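Phenol hydroxylase component phL (Pseudomonas stutzeri, PDB 3U52) probably serves as the non-catalytic beta subunit of a bacterial multicomponent phenol hydroxylase, building an all-helical scaffold that packs against other subunits of the complex. Local coordinates at residues Val124-Val129 with Ser185-Trp189; Ile163-Leu167 with Phe252-Trp256. All blocks are in the same frame, centred on the assembly; numbering follows the deposited sequence.

Contact 1: Val124-Val129 with Ser185-Trp189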
ATOM      1  N   VAL D 124       6.874  40.047   3.917  1.00 22.81           N
ATOM      2  CA  VAL D 124       7.034  39.402   2.623  1.00 23.59           C
ATOM      3  C   VAL D 124       8.488  39.353   2.091  1.00 25.07           C
ATOM      4  O   VAL D 124       8.857  38.336   1.490  1.00 26.47           O
ATOM      5  CB  VAL D 124       5.964  39.893   1.575  1.00 23.42           C
ATOM      6  CG1 VAL D 124       6.227  39.323   0.209  1.00 21.70           C
ATOM      7  CG2 VAL D 124       4.536  39.506   2.072  1.00 22.56           C
ATOM      8  N   PRO D 125       9.322  40.426   2.296  1.00 24.53           N
ATOM      9  CA  PRO D 125      10.673  40.316   1.707  1.00 23.66           C
ATOM     10  C   PRO D 125      11.574  39.212   2.298  1.00 23.43           C
ATOM     11  O   PRO D 125      12.577  38.845   1.688  1.00 23.59           O
ATOM     12  CB  PRO D 125      11.273  41.730   1.869  1.00 23.69           C
ATOM     13  CG  PRO D 125      10.049  42.656   2.060  1.00 23.68           C
ATOM     14  CD  PRO D 125       9.085  41.755   2.870  1.00 24.88           C
ATOM     15  N   LEU D 126      11.193  38.653   3.441  1.00 22.61           N
ATOM     16  CA  LEU D 126      11.801  37.446   3.939  1.00 21.79           C
ATOM     17  C   LEU D 126      11.811  36.273   2.940  1.00 22.08           C
ATOM     18  O   LEU D 126      12.625  35.381   3.103  1.00 21.55           O
ATOM     19  CB  LEU D 126      11.131  36.987   5.248  1.00 22.94           C
ATOM     20  CG  LEU D 126      11.196  37.933   6.463  1.00 25.18           C
ATOM     21  CD1 LEU D 126      10.545  37.251   7.680  1.00 28.97           C
ATOM     22  CD2 LEU D 126      12.634  38.238   6.765  1.00 28.41           C
ATOM     23  N   ARG D 127      10.933  36.254   1.924  1.00 21.53           N
ATOM     24  CA  ARG D 127      11.085  35.232   0.878  1.00 22.38           C
ATOM     25  C   ARG D 127      12.443  35.249   0.210  1.00 22.03           C
ATOM     26  O   ARG D 127      12.891  34.226  -0.314  1.00 20.62           O
ATOM     27  CB  ARG D 127      10.024  35.348  -0.213  1.00 22.11           C
ATOM     28  CG  ARG D 127       9.905  36.693  -0.900  1.00 22.51           C
ATOM     29  CD  ARG D 127       8.792  36.670  -1.929  1.00 26.59           C
ATOM     30  NE  ARG D 127       8.800  37.933  -2.645  1.00 30.78           N
ATOM     31  CZ  ARG D 127       8.819  38.075  -3.969  1.00 32.27           C
ATOM     32  NH1 ARG D 127       8.740  37.019  -4.774  1.00 29.95           N
ATOM     33  NH2 ARG D 127       8.842  39.300  -4.481  1.00 28.82           N
ATOM     34  N   HIS D 128      13.082  36.429   0.168  1.00 22.10           N
ATOM     35  CA  HIS D 128      14.403  36.545  -0.479  1.00 21.50           C
ATOM     36  C   HIS D 128      15.504  35.931   0.394  1.00 21.25           C
ATOM     37  O   HIS D 128      16.503  35.343  -0.068  1.00 22.24           O
ATOM     38  CB  HIS D 128      14.674  38.023  -0.795  1.00 20.40           C
ATOM     39  CG  HIS D 128      13.614  38.673  -1.633  1.00 19.06           C
ATOM     40  ND1 HIS D 128      13.329  38.284  -2.927  1.00 18.68           N
ATOM     41  CD2 HIS D 128      12.767  39.692  -1.355  1.00 15.09           C
ATOM     42  CE1 HIS D 128      12.376  39.058  -3.415  1.00 18.52           C
ATOM     43  NE2 HIS D 128      12.023  39.918  -2.476  1.00 18.25           N
ATOM     44  N   VAL D 129      15.284  35.994   1.686  1.00 20.34           N
ATOM     45  CA  VAL D 129      16.176  35.387   2.660  1.00 20.89           C
ATOM     46  C   VAL D 129      16.026  33.864   2.558  1.00 21.79           C
ATOM     47  O   VAL D 129      17.023  33.126   2.555  1.00 21.08           O
ATOM     48  CB  VAL D 129      15.836  35.909   4.079  1.00 20.28           C
ATOM     49  CG1 VAL D 129      16.675  35.212   5.183  1.00 22.45           C
ATOM     50  CG2 VAL D 129      16.034  37.442   4.116  1.00 21.31           C
ATOM     51  N   SER D 185       6.950  44.645  -2.852  1.00 28.41           N
ATOM     52  CA  SER D 185       7.748  44.087  -1.770  1.00 27.49           C
ATOM     53  C   SER D 185       9.167  43.863  -2.216  1.00 26.48           C
ATOM     54  O   SER D 185      10.069  44.112  -1.463  1.00 25.99           O
ATOM     55  CB  SER D 185       7.149  42.767  -1.289  1.00 28.18           C
ATOM     56  OG  SER D 185       7.713  42.412  -0.053  1.00 30.43           O
ATOM     57  N   LYS D 186       9.370  43.397  -3.439  1.00 26.99           N
ATOM     58  CA  LYS D 186      10.719  43.292  -3.973  1.00 27.38           C
ATOM     59  C   LYS D 186      11.440  44.650  -4.032  1.00 27.79           C
ATOM     60  O   LYS D 186      12.617  44.711  -3.765  1.00 29.18           O
ATOM     61  CB  LYS D 186      10.752  42.650  -5.331  1.00 27.27           C
ATOM     62  CG  LYS D 186      12.150  42.173  -5.731  1.00 29.51           C
ATOM     63  CD  LYS D 186      11.944  41.001  -6.649  1.00 28.61           C
ATOM     64  CE  LYS D 186      13.224  40.432  -7.196  1.00 30.32           C
ATOM     65  NZ  LYS D 186      12.839  39.554  -8.372  1.00 27.07           N
ATOM     66  N   ALA D 187      10.719  45.715  -4.350  1.00 28.45           N
ATOM     67  CA  ALA D 187      11.281  47.052  -4.367  1.00 28.35           C
ATOM     68  C   ALA D 187      11.776  47.438  -2.981  1.00 28.30           C
ATOM     69  O   ALA D 187      12.825  48.044  -2.888  1.00 29.84           O
ATOM     70  CB  ALA D 187      10.285  48.058  -4.916  1.00 28.21           C
ATOM     71  N   TYR D 188      11.082  47.042  -1.903  1.00 28.40           N
ATOM     72  CA  TYR D 188      11.614  47.249  -0.523  1.00 27.84           C
ATOM     73  C   TYR D 188      12.967  46.516  -0.281  1.00 27.26           C
ATOM     74  O   TYR D 188      13.928  47.093   0.212  1.00 26.81           O
ATOM     75  CB  TYR D 188      10.583  46.852   0.564  1.00 28.96           C
ATOM     76  CG  TYR D 188       9.293  47.644   0.524  1.00 29.05           C
ATOM     77  CD1 TYR D 188       8.059  47.011   0.452  1.00 31.38           C
ATOM     78  CD2 TYR D 188       9.318  49.038   0.537  1.00 34.22           C
ATOM     79  CE1 TYR D 188       6.873  47.736   0.405  1.00 30.18           C
ATOM     80  CE2 TYR D 188       8.156  49.781   0.490  1.00 34.78           C
ATOM     81  CZ  TYR D 188       6.934  49.121   0.408  1.00 34.59           C
ATOM     82  OH  TYR D 188       5.793  49.875   0.340  1.00 35.07           O
ATOM     83  N   TRP D 189      13.015  45.234  -0.631  1.00 25.67           N
ATOM     84  CA  TRP D 189      14.222  44.414  -0.541  1.00 25.15           C
ATOM     85  C   TRP D 189      15.409  45.086  -1.235  1.00 25.33           C
ATOM     86  O   TRP D 189      16.511  45.135  -0.657  1.00 25.79           O
ATOM     87  CB  TRP D 189      13.939  43.037  -1.153  1.00 23.01           C
ATOM     88  CG  TRP D 189      15.050  42.116  -1.242  1.00 20.64           C
ATOM     89  CD1 TRP D 189      15.670  41.693  -2.395  1.00 20.38           C
ATOM     90  CD2 TRP D 189      15.700  41.454  -0.162  1.00 21.15           C
ATOM     91  NE1 TRP D 189      16.680  40.800  -2.083  1.00 20.73           N
ATOM     92  CE2 TRP D 189      16.725  40.649  -0.719  1.00 21.40           C
ATOM     93  CE3 TRP D 189      15.524  41.463   1.243  1.00 16.13           C
ATOM     94  CZ2 TRP D 189      17.535  39.822   0.066  1.00 21.74           C
ATOM     95  CZ3 TRP D 189      16.367  40.656   2.026  1.00 20.85           C
ATOM     96  CH2 TRP D 189      17.368  39.875   1.441  1.00 22.62           C
TER
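H128 and W189 lie face to face where the start of helix 126-143 packs on helix 180-191, in an all-helical subunit of the ferritin-like kind expected for this hydroxylase family. The imidazole rests over the five-membered ring of the indole, with centroids 4.0 Å apart and planes inclined by 24°. The side chains run counter to one another, so that H128 CB comes over the six-membered ring in a CH-pi contact 3.5 Å from its centroid. W189 keeps CG anti to its own backbone N (chi1 176°), laying the indole across the histidine. On the far face of the imidazole sits R127 CG, so the imidazole is sandwiched between the arginine chain and the indole, which limits its turning.

Apolar contacts extend this stack. V129 CG2 reaches W189 CZ3 at 3.8 Å, and P125 CB lies 4.2 Å from W189 CB. An alanine in place of W189 is likely to leave the imidazole without its stacking partner and to open a gap beside V129 CG2.

The K186 chain lies athwart H128 and touches both basic neighbours through its methylenes: K186 CD is 3.8 Å from H128 CE1, and K186 CB is near R127 NH2. The polar ends of all three turn to a chain of another protein: R127 NH2 forms a salt bridge with an acidic side chain there, and K186 NZ and H128 ND1 are hydrogen-bonded to the backbone of that chain. This face of the contact is therefore part of a subunit interface.

At the other end, S185 OG is hydrogen-bonded to L120 O and nestles against the proline ring, 3.2 Å from P125 CG; P125 N, 3.5 Å from S185 OG, has no hydrogen to offer it.

Contact 2: Ile163-Leu167 with Phe252-Trp256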
ATOM      1  N   ILE D 163       8.736  27.484   2.316  1.00 20.54           N
ATOM      2  CA  ILE D 163       8.434  28.656   3.160  1.00 21.10           C
ATOM      3  C   ILE D 163       8.380  29.983   2.359  1.00 20.82           C
ATOM      4  O   ILE D 163       7.477  30.804   2.532  1.00 21.54           O
ATOM      5  CB  ILE D 163       9.401  28.745   4.349  1.00 22.49           C
ATOM      6  CG1 ILE D 163       9.085  27.619   5.335  1.00 22.37           C
ATOM      7  CG2 ILE D 163       9.280  30.102   5.063  1.00 20.60           C
ATOM      8  CD1 ILE D 163      10.209  27.322   6.224  1.00 23.33           C
ATOM      9  N   GLY D 164       9.321  30.160   1.460  1.00 21.04           N
ATOM     10  CA  GLY D 164       9.368  31.329   0.577  1.00 21.40           C
ATOM     11  C   GLY D 164       8.147  31.401  -0.282  1.00 21.15           C
ATOM     12  O   GLY D 164       7.576  32.503  -0.475  1.00 20.55           O
ATOM     13  N   GLN D 165       7.671  30.231  -0.737  1.00 20.43           N
ATOM     14  CA  GLN D 165       6.391  30.176  -1.498  1.00 19.95           C
ATOM     15  C   GLN D 165       5.155  30.585  -0.689  1.00 20.28           C
ATOM     16  O   GLN D 165       4.370  31.391  -1.149  1.00 20.37           O
ATOM     17  CB  GLN D 165       6.200  28.821  -2.232  1.00 20.59           C
ATOM     18  CG  GLN D 165       7.233  28.654  -3.349  1.00 19.58           C
ATOM     19  CD  GLN D 165       7.249  27.295  -3.968  1.00 22.68           C
ATOM     20  OE1 GLN D 165       7.703  27.128  -5.079  1.00 26.16           O
ATOM     21  NE2 GLN D 165       6.769  26.313  -3.246  1.00 23.16           N
ATOM     22  N   TYR D 166       5.000  30.072   0.524  1.00 21.17           N
ATOM     23  CA  TYR D 166       3.959  30.590   1.434  1.00 21.63           C
ATOM     24  C   TYR D 166       3.982  32.117   1.644  1.00 22.61           C
ATOM     25  O   TYR D 166       2.923  32.753   1.591  1.00 24.08           O
ATOM     26  CB  TYR D 166       4.042  29.904   2.794  1.00 21.47           C
ATOM     27  CG  TYR D 166       3.490  28.503   2.724  1.00 23.58           C
ATOM     28  CD1 TYR D 166       4.118  27.447   3.370  1.00 26.79           C
ATOM     29  CD2 TYR D 166       2.321  28.248   2.021  1.00 26.14           C
ATOM     30  CE1 TYR D 166       3.597  26.138   3.289  1.00 28.77           C
ATOM     31  CE2 TYR D 166       1.787  26.947   1.928  1.00 29.16           C
ATOM     32  CZ  TYR D 166       2.432  25.909   2.554  1.00 27.41           C
ATOM     33  OH  TYR D 166       1.905  24.639   2.480  1.00 29.84           O
ATOM     34  N   LEU D 167       5.170  32.684   1.883  1.00 21.62           N
ATOM     35  CA  LEU D 167       5.316  34.148   2.094  1.00 21.85           C
ATOM     36  C   LEU D 167       4.910  34.898   0.816  1.00 22.06           C
ATOM     37  O   LEU D 167       4.170  35.885   0.870  1.00 22.60           O
ATOM     38  CB  LEU D 167       6.750  34.507   2.548  1.00 20.94           C
ATOM     39  CG  LEU D 167       7.245  34.131   3.947  1.00 22.39           C
ATOM     40  CD1 LEU D 167       8.788  34.186   4.022  1.00 19.74           C
ATOM     41  CD2 LEU D 167       6.598  34.979   5.044  1.00 23.36           C
ATOM     42  N   PHE D 252       2.899  27.223   9.829  1.00 22.30           N
ATOM     43  CA  PHE D 252       3.803  26.282   9.202  1.00 23.83           C
ATOM     44  C   PHE D 252       5.267  26.580   9.649  1.00 22.68           C
ATOM     45  O   PHE D 252       6.006  25.681  10.053  1.00 23.87           O
ATOM     46  CB  PHE D 252       3.642  26.335   7.673  1.00 24.07           C
ATOM     47  CG  PHE D 252       4.490  25.327   6.945  1.00 26.37           C
ATOM     48  CD1 PHE D 252       3.942  24.081   6.563  1.00 27.32           C
ATOM     49  CD2 PHE D 252       5.835  25.611   6.634  1.00 28.66           C
ATOM     50  CE1 PHE D 252       4.729  23.115   5.868  1.00 29.13           C
ATOM     51  CE2 PHE D 252       6.648  24.661   5.950  1.00 30.16           C
ATOM     52  CZ  PHE D 252       6.097  23.396   5.584  1.00 27.83           C
ATOM     53  N   MET D 253       5.649  27.861   9.629  1.00 23.23           N
ATOM     54  CA  MET D 253       7.021  28.304   9.926  1.00 22.24           C
ATOM     55  C   MET D 253       7.372  28.063  11.384  1.00 22.01           C
ATOM     56  O   MET D 253       8.518  27.693  11.693  1.00 21.97           O
ATOM     57  CB  MET D 253       7.194  29.801   9.608  1.00 23.37           C
ATOM     58  CG  MET D 253       7.194  30.202   8.145  1.00 24.09           C
ATOM     59  SD  MET D 253       5.649  29.997   7.266  1.00 30.59           S
ATOM     60  CE  MET D 253       5.652  31.559   6.352  1.00 25.11           C
ATOM     61  N   ARG D 254       6.432  28.283  12.307  1.00 20.75           N
ATOM     62  CA  ARG D 254       6.715  27.961  13.721  1.00 21.44           C
ATOM     63  C   ARG D 254       6.897  26.462  14.005  1.00 22.19           C
ATOM     64  O   ARG D 254       7.833  26.063  14.740  1.00 20.89           O
ATOM     65  CB  ARG D 254       5.687  28.576  14.693  1.00 21.39           C
ATOM     66  CG  ARG D 254       5.837  30.085  14.871  1.00 19.15           C
ATOM     67  CD  ARG D 254       4.750  30.667  15.840  1.00 23.63           C
ATOM     68  NE  ARG D 254       3.426  30.576  15.223  1.00 21.90           N
ATOM     69  CZ  ARG D 254       2.951  31.479  14.377  1.00 23.95           C
ATOM     70  NH1 ARG D 254       3.687  32.547  14.106  1.00 24.42           N
ATOM     71  NH2 ARG D 254       1.743  31.314  13.804  1.00 24.48           N
ATOM     72  N   ASP D 255       6.011  25.633  13.437  1.00 21.83           N
ATOM     73  CA  ASP D 255       6.157  24.188  13.540  1.00 23.31           C
ATOM     74  C   ASP D 255       7.472  23.705  12.891  1.00 21.87           C
ATOM     75  O   ASP D 255       8.181  22.869  13.463  1.00 21.49           O
ATOM     76  CB  ASP D 255       4.945  23.486  12.856  1.00 24.51           C
ATOM     77  CG  ASP D 255       3.650  23.538  13.725  1.00 31.23           C
ATOM     78  OD1 ASP D 255       3.752  23.914  14.924  1.00 36.94           O
ATOM     79  OD2 ASP D 255       2.528  23.238  13.203  1.00 35.33           O
ATOM     80  N   TRP D 256       7.765  24.205  11.688  1.00 20.96           N
ATOM     81  CA  TRP D 256       9.016  23.867  10.979  1.00 21.20           C
ATOM     82  C   TRP D 256      10.255  24.175  11.845  1.00 21.43           C
ATOM     83  O   TRP D 256      11.157  23.337  12.022  1.00 20.02           O
ATOM     84  CB  TRP D 256       9.116  24.608   9.614  1.00 20.94           C
ATOM     85  CG  TRP D 256      10.445  24.392   8.959  1.00 21.26           C
ATOM     86  CD1 TRP D 256      10.808  23.312   8.202  1.00 20.54           C
ATOM     87  CD2 TRP D 256      11.639  25.204   9.096  1.00 22.92           C
ATOM     88  NE1 TRP D 256      12.131  23.422   7.817  1.00 21.13           N
ATOM     89  CE2 TRP D 256      12.661  24.571   8.335  1.00 22.11           C
ATOM     90  CE3 TRP D 256      11.922  26.437   9.722  1.00 24.37           C
ATOM     91  CZ2 TRP D 256      13.956  25.110   8.213  1.00 23.82           C
ATOM     92  CZ3 TRP D 256      13.223  26.960   9.625  1.00 22.79           C
ATOM     93  CH2 TRP D 256      14.225  26.282   8.881  1.00 23.68           C
TER
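W256 N donates a 2.8 Å hydrogen bond to F252 O, the helical bond that sets these two aromatic residues one turn apart, both directed at segment 163-167. Across the contact itself no hydrogen bond forms, and the meeting is one of hydrocarbon and rings, M253 included, which touches through CG and CE.

I163 fits between the two aromatic residues. Its CD1 lies over one face of the indole, 3.8 Å from W256 CD2, and makes a CH-pi contact with the five-membered ring. The preceding carbon, I163 CG1, instead meets the phenylalanine at its edge, near F252 CE2. The other branch, I163 CG2, runs alongside M253 and touches its CG at 3.7 Å.

Y166 and F252 form an edge-to-face (T-shaped) pair with planes at 60° and centroids 5.2 Å apart. The tyrosine supplies the edge: Y166 CE1 stands above the centre of the phenylalanine ring, 3.8 Å from F252 CG.

These contacts join two nearly antiparallel helices of the bundle, 147-175 and 251-274, whose local axes make an angle of 159° and approach to 11.5 Å. Side chains alone span that separation. M253 is bent at chi2 (67°) as well as chi3, which brings its methyl to L167, with M253 CE 3.8 Å from L167 CD2 and also near Y166 CB. The M253 side chain lies about 7 Å from a bound xenon.

The buried polar ends are satisfied by neighbours: Y166 OH by E96 of helix 81-105, and W256 NE1 by D159, a turn before I163 on the same helix. Y227, which lines a xenon pocket, touches I163 and meets the W256 ring.

Overall arrangement
Along the chain the segments alternate, 124-129, 163-167, 185-189, then 252-256, so the two contacts interlock. Their centres are 15 Å apart, and they touch directly: L167 CD1 packs 3.6 Å from R127 N, and V124 CG2 lies against L167 O. Helix 147-175, which carries 163-167, connects helix 126-143 to helix 180-191, the pair joined in contact 1, while contact 2 ties it to helix 251-274, far on in the sequence. Helix 211-240 borders both contacts. Contact 2 lies deeper, about 11 Å from the chain centre against 18 Å. Contact 1 has salt-bridged and hydrogen-bonded partners on another protein chain, whereas contact 2 meets another protein by packing at Y166.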